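Local coordinates for HIAXHD3 (Humicola insolens, PDB 3ZXK), which probably removes arabinofuranose side chains from xylan as an exo-acting family 43 glycoside hydrolase, with an active site that engineering can turn to endo-xylanase activity as well, at residues 156-168 with 178-192. Sequence-based numbering, arbitrary orientation.
Sequences IAYGNPTINVAQL and VQQRVYAHPQGQTVE. With XYP (beta-D-xylopyranose), chain C; XYP (beta-D-xylopyranose), chain B.
The antiparallel hairpin of strands 163-168 and 175-183 forms the outer half of one four-stranded blade of the five-bladed beta-propeller of family 43, with 175-183 as its edge strand. The 159-162 turn and the chain leading to Glu-192 reach the sugar site. Val-165 and Gln-179 form a hydrogen-bonded pair, with Gln-179 N to Val-165 O at 2.8 Å. A classic bulge follows, in which Val-182 and Tyr-183 both face Ile-163. Ile-163 N bonds Tyr-183 O at 2.9 Å, while the Val-182 N to Ile-163 O bond is weak. Beside the bulge, Asn-164 OD1 takes Arg-181 N at 2.9 Å, in the carbonyl plane. Val-182 CG2 packs against Ile-163 CG2 and Val-165 CG2. Val-191 N bonds O of Pro-161, a residue joined to Asn-160 by a cis peptide. A water also donates to Pro-161 O (2.7 Å) and Gln-189 O.

At the sugar site, Asn-160 has CG anti to its own N (chi1 167°), which lays its side chain alongside Glu-192, with amide and carboxylate planes 79° apart. ND2 gives OE1 of Glu-192 a 2.8 Å bond from above the carboxylate, 47° out of plane. Tyr-142 OH also bonds OE1. Glu-192 OE2 accepts from O3 of the chain C xylose at 2.9 Å. With an alanine at Glu-192, this O3 and Asn-160 ND2 would probably lose their acceptor, leaving the Asn-160 amide freer to turn.

On its other side, strand 163-168 pairs with 154-158. From the next blade, Met-196 touches Val-165, and Val-207 touches both Ile-163 and Val-191, the latter in the link between blades.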
loop_
_atom_site.group_PDB
_atom_site.type_symbol
_atom_site.label_atom_id
_atom_site.label_comp_id
_atom_site.label_asym_id
_atom_site.label_seq_id
_atom_site.Cartn_x
_atom_site.Cartn_y
_atom_site.Cartn_z
ATOM N N ILE A 156 -13.425 -18.535 -4.851
ATOM C CA ILE A 156 -12.359 -17.620 -5.267
ATOM C C ILE A 156 -12.147 -17.720 -6.783
ATOM O O ILE A 156 -11.868 -18.799 -7.310
ATOM C CB ILE A 156 -11.027 -17.859 -4.518
ATOM C CG1 ILE A 156 -11.221 -17.586 -3.010
ATOM C CG2 ILE A 156 -9.900 -16.991 -5.092
ATOM C CD1 ILE A 156 -10.016 -17.894 -2.143
ATOM N N ALA A 157 -12.329 -16.590 -7.458
ATOM C CA ALA A 157 -11.961 -16.437 -8.847
ATOM C C ALA A 157 -10.475 -16.024 -8.896
ATOM O O ALA A 157 -10.003 -15.232 -8.062
ATOM C CB ALA A 157 -12.863 -15.400 -9.538
ATOM N N TYR A 158 -9.722 -16.575 -9.850
ATOM C CA TYR A 158 -8.296 -16.278 -9.928
ATOM C C TYR A 158 -7.746 -16.609 -11.279
ATOM O O TYR A 158 -8.420 -17.254 -12.075
ATOM C CB TYR A 158 -7.526 -17.055 -8.842
ATOM C CG TYR A 158 -7.530 -18.549 -9.065
ATOM C CD1 TYR A 158 -8.604 -19.334 -8.650
ATOM C CD2 TYR A 158 -6.439 -19.180 -9.677
ATOM C CE1 TYR A 158 -8.607 -20.713 -8.848
ATOM C CE2 TYR A 158 -6.424 -20.555 -9.873
ATOM C CZ TYR A 158 -7.509 -21.325 -9.443
ATOM O OH TYR A 158 -7.500 -22.687 -9.652
ATOM N N GLY A 159 -6.531 -16.145 -11.550
ATOM C CA GLY A 159 -5.822 -16.642 -12.739
ATOM C C GLY A 159 -5.291 -15.537 -13.615
ATOM O O GLY A 159 -5.644 -14.371 -13.464
ATOM N N ASN A 160 -4.421 -15.945 -14.533
ATOM C CA ASN A 160 -3.850 -15.116 -15.580
ATOM C C ASN A 160 -3.135 -16.129 -16.486
ATOM O O ASN A 160 -2.285 -16.892 -16.011
ATOM C CB ASN A 160 -2.879 -14.065 -14.999
ATOM C CG ASN A 160 -2.028 -13.382 -16.072
ATOM O OD1 ASN A 160 -1.721 -13.963 -17.122
ATOM N ND2 ASN A 160 -1.613 -12.153 -15.802
ATOM N N PRO A 161 -3.459 -16.148 -17.785
ATOM C CA PRO A 161 -4.236 -15.212 -18.571
ATOM C C PRO A 161 -5.728 -15.522 -18.663
ATOM O O PRO A 161 -6.491 -14.744 -19.270
ATOM C CB PRO A 161 -3.603 -15.351 -19.966
ATOM C CG PRO A 161 -3.229 -16.792 -20.040
ATOM C CD PRO A 161 -2.747 -17.127 -18.643
ATOM N N THR A 162 -6.132 -16.646 -18.073
ATOM C CA THR A 162 -7.525 -17.100 -18.087
ATOM C C THR A 162 -7.998 -17.274 -16.672
ATOM O O THR A 162 -7.187 -17.398 -15.733
ATOM C CB THR A 162 -7.693 -18.414 -18.864
ATOM O OG1 THR A 162 -6.801 -19.389 -18.326
ATOM C CG2 THR A 162 -7.329 -18.201 -20.312
ATOM N N ILE A 163 -9.320 -17.233 -16.496
ATOM C CA ILE A 163 -9.893 -17.211 -15.146
ATOM C C ILE A 163 -10.433 -18.578 -14.756
ATOM O O ILE A 163 -11.060 -19.242 -15.574
ATOM C CB ILE A 163 -10.985 -16.124 -14.996
ATOM C CG1 ILE A 163 -10.426 -14.759 -15.440
ATOM C CG2 ILE A 163 -11.470 -16.029 -13.544
ATOM C CD1 ILE A 163 -9.197 -14.275 -14.670
ATOM N N ASN A 164 -10.163 -18.967 -13.505
ATOM C CA ASN A 164 -10.705 -20.179 -12.870
ATOM C C ASN A 164 -11.544 -19.803 -11.648
ATOM O O ASN A 164 -11.400 -18.699 -11.112
ATOM C CB ASN A 164 -9.540 -21.058 -12.416
ATOM C CG ASN A 164 -8.481 -21.170 -13.475
ATOM O OD1 ASN A 164 -8.750 -21.674 -14.559
ATOM N ND2 ASN A 164 -7.292 -20.625 -13.195
ATOM N N VAL A 165 -12.415 -20.706 -11.208
ATOM C CA VAL A 165 -13.150 -20.498 -9.966
ATOM C C VAL A 165 -13.005 -21.719 -9.080
ATOM O O VAL A 165 -13.355 -22.843 -9.472
ATOM C CB VAL A 165 -14.653 -20.191 -10.212
ATOM C CG1 VAL A 165 -15.477 -20.250 -8.907
ATOM C CG2 VAL A 165 -14.825 -18.859 -10.923
ATOM N N ALA A 166 -12.504 -21.486 -7.874
ATOM C CA ALA A 166 -12.418 -22.512 -6.841
ATOM C C ALA A 166 -13.564 -22.365 -5.851
ATOM O O ALA A 166 -13.991 -21.238 -5.513
ATOM C CB ALA A 166 -11.111 -22.391 -6.061
ATOM N N GLN A 167 -14.076 -23.505 -5.406
ATOM C CA GLN A 167 -14.999 -23.557 -4.287
ATOM C C GLN A 167 -14.213 -23.973 -3.050
ATOM O O GLN A 167 -13.425 -24.918 -3.116
ATOM C CB GLN A 167 -16.102 -24.570 -4.563
ATOM C CG GLN A 167 -17.138 -24.596 -3.457
ATOM C CD GLN A 167 -18.255 -25.598 -3.685
ATOM O OE1 GLN A 167 -18.654 -25.856 -4.813
ATOM N NE2 GLN A 167 -18.792 -26.131 -2.606
ATOM N N LEU A 168 -14.393 -23.249 -1.949
ATOM C CA LEU A 168 -13.737 -23.613 -0.698
ATOM C C LEU A 168 -14.632 -24.410 0.230
ATOM O O LEU A 168 -15.842 -24.467 0.044
ATOM C CB LEU A 168 -13.274 -22.349 0.020
ATOM C CG LEU A 168 -12.509 -21.342 -0.828
ATOM C CD1 LEU A 168 -12.009 -20.288 0.120
ATOM C CD2 LEU A 168 -11.342 -21.992 -1.554
ATOM N N VAL A 178 -12.275 -27.076 -8.229
ATOM C CA VAL A 178 -11.944 -25.962 -9.145
ATOM C C VAL A 178 -12.569 -26.192 -10.517
ATOM O O VAL A 178 -12.509 -27.303 -11.058
ATOM C CB VAL A 178 -10.422 -25.716 -9.326
ATOM C CG1 VAL A 178 -10.167 -24.506 -10.240
ATOM C CG2 VAL A 178 -9.755 -25.460 -7.995
ATOM N N GLN A 179 -13.208 -25.152 -11.058
ATOM C CA GLN A 179 -13.541 -25.153 -12.488
ATOM C C GLN A 179 -12.491 -24.315 -13.218
ATOM O O GLN A 179 -12.354 -23.112 -12.969
ATOM C CB GLN A 179 -14.960 -24.616 -12.764
ATOM C CG GLN A 179 -15.333 -24.644 -14.241
ATOM C CD GLN A 179 -15.602 -26.050 -14.744
ATOM O OE1 GLN A 179 -16.024 -26.931 -13.974
ATOM N NE2 GLN A 179 -15.361 -26.276 -16.034
ATOM N N GLN A 180 -11.759 -24.945 -14.124
ATOM C CA GLN A 180 -10.739 -24.233 -14.877
ATOM C C GLN A 180 -11.347 -23.565 -16.103
ATOM O O GLN A 180 -12.313 -24.083 -16.702
ATOM C CB GLN A 180 -9.614 -25.178 -15.294
ATOM C CG GLN A 180 -9.080 -25.971 -14.114
ATOM C CD GLN A 180 -7.596 -26.236 -14.194
ATOM O OE1 GLN A 180 -7.048 -26.451 -15.277
ATOM N NE2 GLN A 180 -6.930 -26.221 -13.034
ATOM N N ARG A 181 -10.776 -22.414 -16.457
ATOM C CA ARG A 181 -11.089 -21.727 -17.702
ATOM C C ARG A 181 -12.581 -21.368 -17.779
ATOM O O ARG A 181 -13.242 -21.665 -18.781
ATOM C CB ARG A 181 -10.634 -22.595 -18.900
ATOM C CG ARG A 181 -10.228 -21.817 -20.130
ATOM C CD ARG A 181 -9.744 -22.767 -21.234
ATOM N NE ARG A 181 -9.624 -22.080 -22.516
ATOM C CZ ARG A 181 -8.554 -21.394 -22.916
ATOM N NH1 ARG A 181 -7.487 -21.295 -22.129
ATOM N NH2 ARG A 181 -8.556 -20.800 -24.104
ATOM N N VAL A 182 -13.114 -20.744 -16.727
ATOM C CA VAL A 182 -14.490 -20.220 -16.748
ATOM C C VAL A 182 -14.614 -19.037 -17.709
ATOM O O VAL A 182 -15.722 -18.687 -18.128
ATOM C CB VAL A 182 -14.988 -19.820 -15.332
ATOM C CG1 VAL A 182 -14.770 -20.972 -14.371
ATOM C CG2 VAL A 182 -14.321 -18.528 -14.785
ATOM N N TYR A 183 -13.478 -18.385 -17.985
ATOM C CA TYR A 183 -13.390 -17.314 -18.973
ATOM C C TYR A 183 -12.004 -17.332 -19.621
ATOM O O TYR A 183 -10.988 -17.373 -18.920
ATOM C CB TYR A 183 -13.612 -15.916 -18.341
ATOM C CG TYR A 183 -13.530 -14.830 -19.406
ATOM C CD1 TYR A 183 -14.544 -14.701 -20.369
ATOM C CD2 TYR A 183 -12.414 -13.995 -19.505
ATOM C CE1 TYR A 183 -14.458 -13.749 -21.364
ATOM C CE2 TYR A 183 -12.318 -13.043 -20.502
ATOM C CZ TYR A 183 -13.330 -12.937 -21.436
ATOM O OH TYR A 183 -13.217 -11.970 -22.410
ATOM N N ALA A 184 -11.981 -17.277 -20.951
ATOM C CA ALA A 184 -10.768 -17.003 -21.722
ATOM C C ALA A 184 -11.133 -15.920 -22.742
ATOM O O ALA A 184 -12.192 -15.990 -23.381
ATOM C CB ALA A 184 -10.267 -18.253 -22.421
ATOM N N HIS A 185 -10.276 -14.918 -22.894
ATOM C CA HIS A 185 -10.555 -13.859 -23.852
ATOM C C HIS A 185 -10.500 -14.462 -25.231
ATOM O O HIS A 185 -9.542 -15.173 -25.562
ATOM C CB HIS A 185 -9.553 -12.729 -23.731
ATOM C CG HIS A 185 -9.938 -11.519 -24.514
ATOM N ND1 HIS A 185 -9.757 -11.436 -25.847
ATOM C CD2 HIS A 185 -10.566 -10.340 -24.127
ATOM C CE1 HIS A 185 -10.233 -10.258 -26.288
ATOM N NE2 HIS A 185 -10.739 -9.593 -25.241
ATOM N N PRO A 186 -11.512 -14.178 -26.066
ATOM C CA PRO A 186 -11.616 -14.841 -27.374
ATOM C C PRO A 186 -10.579 -14.419 -28.415
ATOM O O PRO A 186 -10.448 -15.082 -29.457
ATOM C CB PRO A 186 -13.027 -14.451 -27.849
ATOM C CG PRO A 186 -13.367 -13.231 -27.066
ATOM C CD PRO A 186 -12.743 -13.439 -25.727
ATOM N N GLN A 187 -9.870 -13.316 -28.166
ATOM C CA GLN A 187 -8.791 -12.890 -29.061
ATOM C C GLN A 187 -7.434 -13.146 -28.400
ATOM O O GLN A 187 -6.399 -12.653 -28.841
ATOM C CB GLN A 187 -8.951 -11.415 -29.468
ATOM C CG GLN A 187 -9.938 -11.191 -30.601
ATOM C CD GLN A 187 -11.393 -11.192 -30.162
ATOM O OE1 GLN A 187 -11.797 -10.420 -29.294
ATOM N NE2 GLN A 187 -12.206 -12.035 -30.810
ATOM N N GLY A 188 -7.447 -13.934 -27.333
ATOM C CA GLY A 188 -6.210 -14.333 -26.661
ATOM C C GLY A 188 -5.546 -13.264 -25.811
ATOM O O GLY A 188 -4.408 -13.446 -25.385
ATOM N N GLN A 189 -6.257 -12.163 -25.547
ATOM C CA GLN A 189 -5.763 -11.104 -24.662
ATOM C C GLN A 189 -5.662 -11.643 -23.243
ATOM O O GLN A 189 -6.521 -12.409 -22.789
ATOM C CB GLN A 189 -6.717 -9.904 -24.651
ATOM C CG GLN A 189 -6.803 -9.094 -25.938
ATOM C CD GLN A 189 -7.894 -8.022 -25.885
ATOM O OE1 GLN A 189 -8.563 -7.824 -24.854
ATOM N NE2 GLN A 189 -8.098 -7.345 -27.005
ATOM N N THR A 190 -4.638 -11.204 -22.532
ATOM C CA THR A 190 -4.462 -11.543 -21.123
ATOM C C THR A 190 -5.450 -10.798 -20.230
ATOM O O THR A 190 -5.571 -9.582 -20.319
ATOM C CB THR A 190 -3.041 -11.183 -20.691
ATOM O OG1 THR A 190 -2.121 -11.969 -21.455
ATOM C CG2 THR A 190 -2.826 -11.426 -19.185
ATOM N N VAL A 191 -6.172 -11.533 -19.389
ATOM C CA VAL A 191 -6.859 -10.893 -18.281
ATOM C C VAL A 191 -6.351 -11.390 -16.922
ATOM O O VAL A 191 -5.735 -12.456 -16.826
ATOM C CB VAL A 191 -8.397 -11.005 -18.396
ATOM C CG1 VAL A 191 -8.878 -10.408 -19.730
ATOM C CG2 VAL A 191 -8.877 -12.452 -18.262
ATOM N N GLU A 192 -6.552 -10.573 -15.891
ATOM C CA GLU A 192 -6.137 -10.892 -14.509
ATOM C C GLU A 192 -6.935 -9.981 -13.560
ATOM O O GLU A 192 -7.928 -9.378 -13.938
ATOM C CB GLU A 192 -4.603 -10.734 -14.308
ATOM C CG GLU A 192 -4.043 -9.312 -14.416
ATOM C CD GLU A 192 -2.563 -9.194 -14.022
ATOM O OE1 GLU A 192 -1.866 -10.217 -13.811
ATOM O OE2 GLU A 192 -2.057 -8.056 -13.929
HETATM C C1 XYP C . 2.121 -5.659 -16.032
HETATM C C2 XYP C . 1.111 -6.097 -14.966
HETATM C C3 XYP C . 1.696 -7.145 -14.027
HETATM C C4 XYP C . 2.150 -8.362 -14.828
HETATM C C5 XYP C . 2.428 -8.010 -16.290
HETATM O O2 XYP C . 0.701 -4.985 -14.165
HETATM O O3 XYP C . 0.708 -7.531 -13.062
HETATM O O4 XYP C . 2.965 -9.128 -13.938
HETATM O O5 XYP C . 3.031 -6.719 -16.363
HETATM C C1 XYP B . 2.941 -10.507 -14.349
HETATM C C2 XYP B . 4.174 -11.203 -13.776
HETATM C C3 XYP B . 4.092 -12.712 -14.022
HETATM C C4 XYP B . 2.777 -13.253 -13.453
HETATM C C5 XYP B . 1.618 -12.543 -14.144
HETATM O O2 XYP B . 5.364 -10.651 -14.350
HETATM O O3 XYP B . 5.206 -13.357 -13.402
HETATM O O4 XYP B . 2.657 -14.676 -13.586
HETATM O O5 XYP B . 1.736 -11.137 -13.874
HETATM O O HOH W 1 -7.616 -14.670 -21.699
#